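Local atomic coordinates of GTP pyrophosphokinase (Streptococcus pneumoniae, PDB entry 2BE3), a protein that probably catalyses the transfer of pyrophosphate from ATP to GTP, making the alarmone pppGpp of the bacterial stringent response. Residues M4-E7 and W8-F11; G28-K31 and Q32-Q36; I172-R175 and L176-A180. All blocks are in the same frame, centred on the assembly; numbering follows the deposited sequence. Where two conformers were deposited one is given.

Contact 1. Residues M4-E7 and W8-F11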
loop_
_atom_site.group_PDB
_atom_site.type_symbol
_atom_site.label_atom_id
_atom_site.label_comp_id
_atom_site.label_asym_id
_atom_site.label_seq_id
_atom_site.Cartn_x
_atom_site.Cartn_y
_atom_site.Cartn_z
HETATM N N MSE A 4 -13.645 13.289 -18.469
HETATM C CA MSE A 4 -12.654 12.195 -18.222
HETATM C C MSE A 4 -11.675 12.004 -19.404
HETATM O O MSE A 4 -11.780 11.051 -20.185
HETATM C CB MSE A 4 -13.376 10.886 -17.835
HETATM C CG MSE A 4 -12.455 9.672 -17.572
HETATM SE SE MSE A 4 -11.190 9.821 -16.036
HETATM C CE MSE A 4 -12.369 9.003 -14.546
ATOM N N THR A 5 -10.716 12.921 -19.515
ATOM C CA THR A 5 -9.747 12.918 -20.615
ATOM C C THR A 5 -8.457 12.153 -20.275
ATOM O O THR A 5 -8.310 11.593 -19.185
ATOM C CB THR A 5 -9.394 14.377 -21.076
ATOM O OG1 THR A 5 -8.634 15.050 -20.065
ATOM C CG2 THR A 5 -10.652 15.193 -21.395
ATOM N N LEU A 6 -7.522 12.148 -21.220
ATOM C CA LEU A 6 -6.182 11.603 -20.992
ATOM C C LEU A 6 -5.339 12.380 -19.964
ATOM O O LEU A 6 -4.637 11.761 -19.161
ATOM C CB LEU A 6 -5.401 11.472 -22.312
ATOM C CG LEU A 6 -4.150 10.575 -22.260
ATOM C CD1 LEU A 6 -4.546 9.083 -22.394
ATOM C CD2 LEU A 6 -3.124 10.976 -23.317
ATOM N N GLU A 7 -5.414 13.709 -19.994
ATOM C CA GLU A 7 -4.657 14.541 -19.053
ATOM C C GLU A 7 -5.217 14.461 -17.625
ATOM O O GLU A 7 -4.456 14.524 -16.657
ATOM C CB GLU A 7 -4.517 15.991 -19.544
ATOM C CG GLU A 7 -5.707 16.541 -20.335
ATOM C CD GLU A 7 -5.747 16.056 -21.781
ATOM O OE1 GLU A 7 -4.685 16.003 -22.443
ATOM O OE2 GLU A 7 -6.852 15.723 -22.255
ATOM N N TRP A 8 -6.537 14.300 -17.509
ATOM C CA TRP A 8 -7.196 14.070 -16.218
ATOM C C TRP A 8 -6.804 12.740 -15.599
ATOM O O TRP A 8 -6.704 12.629 -14.390
ATOM C CB TRP A 8 -8.719 14.131 -16.325
ATOM C CG TRP A 8 -9.272 15.504 -16.104
ATOM C CD1 TRP A 8 -9.938 16.265 -17.016
ATOM C CD2 TRP A 8 -9.181 16.303 -14.903
ATOM N NE1 TRP A 8 -10.277 17.474 -16.466
ATOM C CE2 TRP A 8 -9.823 17.532 -15.175
ATOM C CE3 TRP A 8 -8.622 16.100 -13.627
ATOM C CZ2 TRP A 8 -9.938 18.550 -14.217
ATOM C CZ3 TRP A 8 -8.731 17.115 -12.684
ATOM C CH2 TRP A 8 -9.394 18.319 -12.983
ATOM N N GLU A 9 -6.579 11.746 -16.450
ATOM C CA GLU A 9 -6.217 10.392 -16.055
ATOM C C GLU A 9 -4.771 10.357 -15.560
ATOM O O GLU A 9 -4.460 9.747 -14.545
ATOM C CB GLU A 9 -6.380 9.470 -17.266
ATOM C CG GLU A 9 -6.414 8.007 -16.941
ATOM C CD GLU A 9 -6.623 7.134 -18.192
ATOM O OE1 GLU A 9 -7.670 6.429 -18.269
ATOM O OE2 GLU A 9 -5.749 7.182 -19.098
ATOM N N GLU A 10 -3.893 11.035 -16.282
ATOM C CA GLU A 10 -2.509 11.147 -15.879
ATOM C C GLU A 10 -2.357 11.928 -14.582
ATOM O O GLU A 10 -1.464 11.635 -13.780
ATOM C CB GLU A 10 -1.683 11.794 -16.981
ATOM C CG GLU A 10 -1.435 10.850 -18.154
ATOM C CD GLU A 10 -0.707 11.530 -19.331
ATOM O OE1 GLU A 10 -0.255 12.710 -19.215
ATOM O OE2 GLU A 10 -0.587 10.861 -20.383
ATOM N N PHE A 11 -3.237 12.907 -14.373
ATOM C CA PHE A 11 -3.175 13.718 -13.171
ATOM C C PHE A 11 -3.672 12.950 -11.940
ATOM O O PHE A 11 -3.092 13.049 -10.859
ATOM C CB PHE A 11 -3.966 15.017 -13.350
ATOM C CG PHE A 11 -4.046 15.836 -12.101
ATOM C CD1 PHE A 11 -2.950 16.599 -11.681
ATOM C CD2 PHE A 11 -5.197 15.830 -11.324
ATOM C CE1 PHE A 11 -3.019 17.348 -10.523
ATOM C CE2 PHE A 11 -5.261 16.570 -10.146
ATOM C CZ PHE A 11 -4.187 17.325 -9.754
#

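Contact 2. Residues G28-K31 and Q32-Q36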
loop_
_atom_site.group_PDB
_atom_site.type_symbol
_atom_site.label_atom_id
_atom_site.label_comp_id
_atom_site.label_asym_id
_atom_site.label_seq_id
_atom_site.Cartn_x
_atom_site.Cartn_y
_atom_site.Cartn_z
ATOM N N GLY A 28 -4.570 -1.617 8.167
ATOM C CA GLY A 28 -3.558 -2.472 8.773
ATOM C C GLY A 28 -3.336 -2.054 10.218
ATOM O O GLY A 28 -3.010 -2.882 11.062
ATOM N N ILE A 29 -3.573 -0.791 10.523
ATOM C CA ILE A 29 -3.582 -0.354 11.919
ATOM C C ILE A 29 -4.591 -1.130 12.746
ATOM O O ILE A 29 -4.224 -1.733 13.744
ATOM C CB ILE A 29 -3.865 1.171 12.046
ATOM C CG1 ILE A 29 -2.696 1.987 11.436
ATOM C CG2 ILE A 29 -4.178 1.571 13.523
ATOM C CD1 ILE A 29 -3.152 3.403 10.999
ATOM N N ARG A 30 -5.849 -1.145 12.297
ATOM C CA ARG A 30 -6.908 -1.907 12.906
ATOM C C ARG A 30 -6.497 -3.367 13.079
ATOM O O ARG A 30 -6.645 -3.944 14.159
ATOM C CB ARG A 30 -8.180 -1.792 12.053
ATOM C CG ARG A 30 -9.344 -2.619 12.530
ATOM C CD ARG A 30 -10.549 -2.486 11.596
ATOM N NE ARG A 30 -10.245 -3.134 10.328
ATOM C CZ ARG A 30 -10.785 -2.814 9.159
ATOM N NH1 ARG A 30 -11.687 -1.833 9.063
ATOM N NH2 ARG A 30 -10.389 -3.476 8.084
ATOM N N LYS A 31 -5.975 -3.946 12.004
ATOM C CA LYS A 31 -5.519 -5.321 12.000
ATOM C C LYS A 31 -4.382 -5.551 13.020
ATOM O O LYS A 31 -4.334 -6.610 13.649
ATOM C CB LYS A 31 -5.081 -5.699 10.571
ATOM C CG LYS A 31 -4.557 -7.121 10.353
ATOM C CD LYS A 31 -5.700 -8.127 10.018
ATOM C CE LYS A 31 -6.196 -8.894 11.287
ATOM N NZ LYS A 31 -7.550 -9.557 11.111
ATOM N N GLN A 32 -3.492 -4.567 13.188
ATOM C CA GLN A 32 -2.361 -4.685 14.128
ATOM C C GLN A 32 -2.784 -4.745 15.582
ATOM O O GLN A 32 -2.322 -5.603 16.327
ATOM C CB GLN A 32 -1.346 -3.562 13.937
ATOM C CG GLN A 32 -0.316 -3.913 12.879
ATOM C CD GLN A 32 0.424 -2.710 12.310
ATOM O OE1 GLN A 32 0.356 -1.598 12.840
ATOM N NE2 GLN A 32 1.135 -2.932 11.218
ATOM N N TYR A 33 -3.649 -3.820 15.980
ATOM C CA TYR A 33 -4.321 -3.883 17.268
ATOM C C TYR A 33 -4.937 -5.264 17.541
ATOM O O TYR A 33 -4.697 -5.861 18.567
ATOM C CB TYR A 33 -5.439 -2.853 17.297
ATOM C CG TYR A 33 -5.032 -1.476 17.725
ATOM C CD1 TYR A 33 -4.864 -0.471 16.784
ATOM C CD2 TYR A 33 -4.866 -1.158 19.086
ATOM C CE1 TYR A 33 -4.508 0.833 17.159
ATOM C CE2 TYR A 33 -4.486 0.154 19.485
ATOM C CZ TYR A 33 -4.317 1.149 18.504
ATOM O OH TYR A 33 -3.975 2.457 18.852
ATOM N N ARG A 34 -5.712 -5.765 16.596
ATOM C CA ARG A 34 -6.417 -7.016 16.788
ATOM C C ARG A 34 -5.465 -8.220 16.883
ATOM O O ARG A 34 -5.708 -9.161 17.647
ATOM C CB ARG A 34 -7.488 -7.186 15.703
ATOM C CG ARG A 34 -8.617 -6.164 15.802
ATOM C CD ARG A 34 -9.612 -6.337 14.669
ATOM N NE ARG A 34 -10.721 -5.392 14.768
ATOM C CZ ARG A 34 -11.656 -5.221 13.831
ATOM N NH1 ARG A 34 -11.614 -5.936 12.706
ATOM N NH2 ARG A 34 -12.640 -4.320 14.007
ATOM N N LYS A 35 -4.372 -8.164 16.122
ATOM C CA LYS A 35 -3.346 -9.200 16.125
ATOM C C LYS A 35 -2.628 -9.246 17.461
ATOM O O LYS A 35 -2.142 -10.288 17.864
ATOM C CB LYS A 35 -2.323 -8.940 15.028
ATOM C CG LYS A 35 -1.740 -10.213 14.416
ATOM C CD LYS A 35 -1.009 -9.881 13.103
ATOM C CE LYS A 35 -1.863 -8.970 12.187
ATOM N NZ LYS A 35 -1.113 -7.842 11.527
ATOM N N GLN A 36 -2.562 -8.106 18.139
ATOM C CA GLN A 36 -1.966 -8.025 19.462
ATOM C C GLN A 36 -2.995 -8.208 20.552
ATOM O O GLN A 36 -2.770 -7.799 21.678
ATOM C CB GLN A 36 -1.336 -6.671 19.638
ATOM C CG GLN A 36 -0.040 -6.530 18.921
ATOM C CD GLN A 36 0.483 -5.132 19.040
ATOM O OE1 GLN A 36 0.498 -4.557 20.133
ATOM N NE2 GLN A 36 0.890 -4.553 17.911
#

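Contact 3. Residues I172-R175 and L176-A180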
loop_
_atom_site.group_PDB
_atom_site.type_symbol
_atom_site.label_atom_id
_atom_site.label_comp_id
_atom_site.label_asym_id
_atom_site.label_seq_id
_atom_site.Cartn_x
_atom_site.Cartn_y
_atom_site.Cartn_z
ATOM N N ILE A 172 -36.565 20.458 6.552
ATOM C CA ILE A 172 -35.345 19.692 6.450
ATOM C C ILE A 172 -34.288 20.227 7.433
ATOM O O ILE A 172 -33.672 19.447 8.168
ATOM C CB ILE A 172 -34.866 19.626 4.985
ATOM C CG1 ILE A 172 -35.673 18.537 4.261
ATOM C CG2 ILE A 172 -33.380 19.342 4.909
ATOM C CD1 ILE A 172 -35.800 18.711 2.766
ATOM N N LYS A 173 -34.134 21.551 7.476
ATOM C CA LYS A 173 -33.291 22.218 8.454
ATOM C C LYS A 173 -33.653 21.889 9.923
ATOM O O LYS A 173 -32.768 21.602 10.731
ATOM C CB LYS A 173 -33.316 23.728 8.202
ATOM C CG LYS A 173 -32.246 24.507 8.952
ATOM C CD LYS A 173 -30.820 24.144 8.474
ATOM C CE LYS A 173 -29.720 24.950 9.194
ATOM N NZ LYS A 173 -29.034 24.127 10.247
ATOM N N LYS A 174 -34.940 21.922 10.266
ATOM C CA LYS A 174 -35.371 21.590 11.622
ATOM C C LYS A 174 -34.856 20.198 11.968
ATOM O O LYS A 174 -34.372 19.959 13.079
ATOM C CB LYS A 174 -36.912 21.664 11.783
ATOM C CG LYS A 174 -37.510 20.747 12.919
ATOM C CD LYS A 174 -38.996 20.352 12.697
ATOM C CE LYS A 174 -39.532 19.515 13.869
ATOM N NZ LYS A 174 -40.975 19.113 13.736
ATOM N N ARG A 175 -34.944 19.302 10.994
ATOM C CA ARG A 175 -34.542 17.926 11.169
ATOM C C ARG A 175 -33.019 17.769 11.231
ATOM O O ARG A 175 -32.501 17.030 12.063
ATOM C CB ARG A 175 -35.139 17.085 10.044
ATOM C CG ARG A 175 -35.598 15.747 10.517
ATOM C CD ARG A 175 -36.719 15.894 11.498
ATOM N NE ARG A 175 -38.003 16.034 10.823
ATOM C CZ ARG A 175 -39.183 15.795 11.399
ATOM N NH1 ARG A 175 -39.249 15.410 12.673
ATOM N NH2 ARG A 175 -40.297 15.936 10.693
ATOM N N LEU A 176 -32.308 18.478 10.360
ATOM C CA LEU A 176 -30.856 18.555 10.435
ATOM C C LEU A 176 -30.363 19.015 11.810
ATOM O O LEU A 176 -29.400 18.483 12.343
ATOM C CB LEU A 176 -30.289 19.439 9.322
ATOM C CG LEU A 176 -30.231 18.792 7.926
ATOM C CD1 LEU A 176 -29.528 19.698 6.902
ATOM C CD2 LEU A 176 -29.565 17.416 7.977
ATOM N N GLU A 177 -31.058 19.975 12.400
ATOM C CA GLU A 177 -30.638 20.539 13.678
ATOM C C GLU A 177 -30.963 19.605 14.826
ATOM O O GLU A 177 -30.125 19.438 15.713
ATOM C CB GLU A 177 -31.246 21.919 13.896
ATOM C CG GLU A 177 -30.669 22.944 12.916
ATOM C CD GLU A 177 -31.387 24.281 12.949
ATOM O OE1 GLU A 177 -32.471 24.366 13.586
ATOM O OE2 GLU A 177 -30.866 25.253 12.334
ATOM N N ILE A 178 -32.146 18.979 14.818
ATOM C CA ILE A 178 -32.412 18.039 15.891
ATOM C C ILE A 178 -31.526 16.789 15.827
ATOM O O ILE A 178 -31.007 16.360 16.872
ATOM C CB ILE A 178 -33.951 17.789 16.253
ATOM C CG1 ILE A 178 -34.226 16.342 16.642
ATOM C CG2 ILE A 178 -34.917 18.196 15.164
ATOM C CD1 ILE A 178 -35.080 16.265 17.935
ATOM N N THR A 179 -31.318 16.240 14.621
ATOM C CA THR A 179 -30.430 15.095 14.461
ATOM C C THR A 179 -28.994 15.441 14.850
ATOM O O THR A 179 -28.341 14.636 15.496
ATOM C CB THR A 179 -30.501 14.426 13.048
ATOM O OG1 THR A 179 -30.205 15.385 12.019
ATOM C CG2 THR A 179 -31.884 13.838 12.814
ATOM N N ALA A 180 -28.517 16.644 14.516
ATOM C CA ALA A 180 -27.164 17.064 14.940
ATOM C C ALA A 180 -27.030 17.079 16.454
ATOM O O ALA A 180 -26.018 16.632 16.964
ATOM C CB ALA A 180 -26.735 18.434 14.331
#

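Contact 1. Residues M4-E7 and W8-F11
Thr5 and Trp8 meet at the start of helix 6-35, where Thr5 is the N-cap residue and its hydroxyl caps the first turn. Capping comes first: Trp8 N points at Thr5 OG1, 3.4 Å away, in a weak but fairly straight bond (163° at the hydrogen). Threonine suits this place because its short side chain can fold back over the amides of the first turn; OG1 sits between the backbone N and the carbonyl carbon of Thr5 (chi1 69°), facing that turn. The same OG1 also lies 3.5 Å from Trp8 CD1, approaching the indole obliquely. In one of the two conformers of Glu7, OG1 further donates to Glu7 OE2 on the anti side of the carboxylate, a bond that is therefore less certain.

Backbone bonds carry the helix onward. Glu9 N reaches Thr5 O at 3.2 Å, Glu10 N reaches Leu6 O at 3.1 Å, and Phe11 N reaches Glu7 O at 3.1 Å.

Side-chain packing is slight: the methyls of Leu6 lie loosely against carboxylate oxygens, CD1 4.0 Å from Glu9 OE2 and CD2 3.9 Å from Glu10 OE2. Trp8 instead turns its broad indole to helix 52-62, packing on Ile52, Ile55 and Lys56, while Glu9 packs on Lys35 of the second subunit.

Glu7, Glu9 and Glu10 all fall in the first turns, where the positive end of the helix dipole would be expected to favour carboxylates. Together with the threonine cap, this chemistry implies a helix start adapted to a surface setting, with Trp8 joining it to the neighbouring helix.

Contact 2. Residues G28-K31 and Q32-Q36
At the last turns of the N-terminal helix 6-35, side chains four residues apart pack together, chiefly Arg30 with Arg34 and Ile29 with Tyr33. The arginines run side by side and point the same way, their guanidinium planes 19° apart. The aliphatic part of Arg30 does the touching: its CD sits over one face of the Arg34 guanidinium, 3.7 Å from Arg34 NH2 and offset toward the rim. Arg34 is extended from CG to NE, whereas Arg30 bends at chi3 (69°), which turns its own guanidinium aside; its NH1 donates to Glu43 O. The charged groups still come close, with Arg30 NE 3.9 Å from Arg34 NH1.

On another side of the helix, Ile29 CG2 meets the edge of the Tyr33 ring in its plane, 3.7 Å from Tyr33 CE1. Both side chains also pack on Ile95 of helix 89-97 and on Ile133 of the second subunit, a setting that suits a branched aliphatic beside an aromatic. Gln32 lays its CG 3.4 Å from Gly28 O, and its amide OE1 accepts from Ile133 N of that subunit. Lys31 and Lys35 cross at about a right angle, Lys31 CG lying 3.7 Å from Lys35 NZ.

Tyr33 N bonds to Ile29 O at 3.1 Å, and Gln36, the first residue to leave helical geometry, still gives its N-H to Gln32 O. Four basic residues at this carboxyl end would be expected to complement the helix dipole, and the bond of Arg30 to Glu43 O probably eases its closeness to Arg34; Ile29, Gln32, Tyr33 and Gln36 meet the second subunit.

Contact 3. Residues I172-R175 and L176-A180
Lys173 and Glu177, one turn apart, approach each other at a slant and join in a salt bridge. Lys173 NZ donates to Glu177 OE2 at 3.0 Å, on the anti side of the carboxylate and 21° out of its plane. Lysine sends CG anti to its backbone N (chi1 -167°) and then bends at chi2 and chi4, carrying its amino end forward along the helix, toward Glu177; the extended glutamate chain comes to meet it. The amino group consequently rides against the glutamate chain as well, 3.3 Å from Glu177 CG. Long, flexible side chains of opposite charge suit this partly exposed flank, where the bridge ties successive turns.

Leu176 points another way, into buried surroundings. Its CG passes 3.5 Å from Ile172 O, and its CD1 makes a loose 4.4 Å contact with Ile172 CG2. The isobutyl group packs on Leu160 and Glu157 of helix 148-164 and on Phe168, while Leu176 O accepts from the indole NE1 of Trp153.

Thr179 turns its hydroxyl back onto the helix: OG1 stands between the backbone N and the carbonyl carbon, 2.8 Å from Arg175 O and 3.2 Å from Leu176 O, and its single proton may go to either. A threonine can thus satisfy its hydroxyl within the helix while its side chain packs on Trp153. The guanidinium of Arg175 leads away to a salt bridge with Glu171.

Leu176 N bonds to Ile172 O at 2.8 Å, a regular helical step. Such a division, charged pairs on the outside and leucine toward a partner, is typical of an amphipathic helix, here one arm of the antiparallel hairpin that helices 148-164 and 170-191 form.

Along the chain the contacts come in series. Contacts 1 and 2 occupy opposite ends of helix 6-35, their centres about 36 Å apart and their nearest atoms about 24 Å apart; contact 3 lies much later, in helix 170-191, with its centre about 40 Å from that of contact 1 and about 37 Å from that of contact 2. None touches another, and all three lie at the surface rather than in the five-stranded mixed sheet. Both ends of the N-terminal helix meet the second subunit, which makes it a shared element of the dimer, whereas no other chain of the assembly touches contact 3, which belongs to the pairing of two helices that follow strand 137-147.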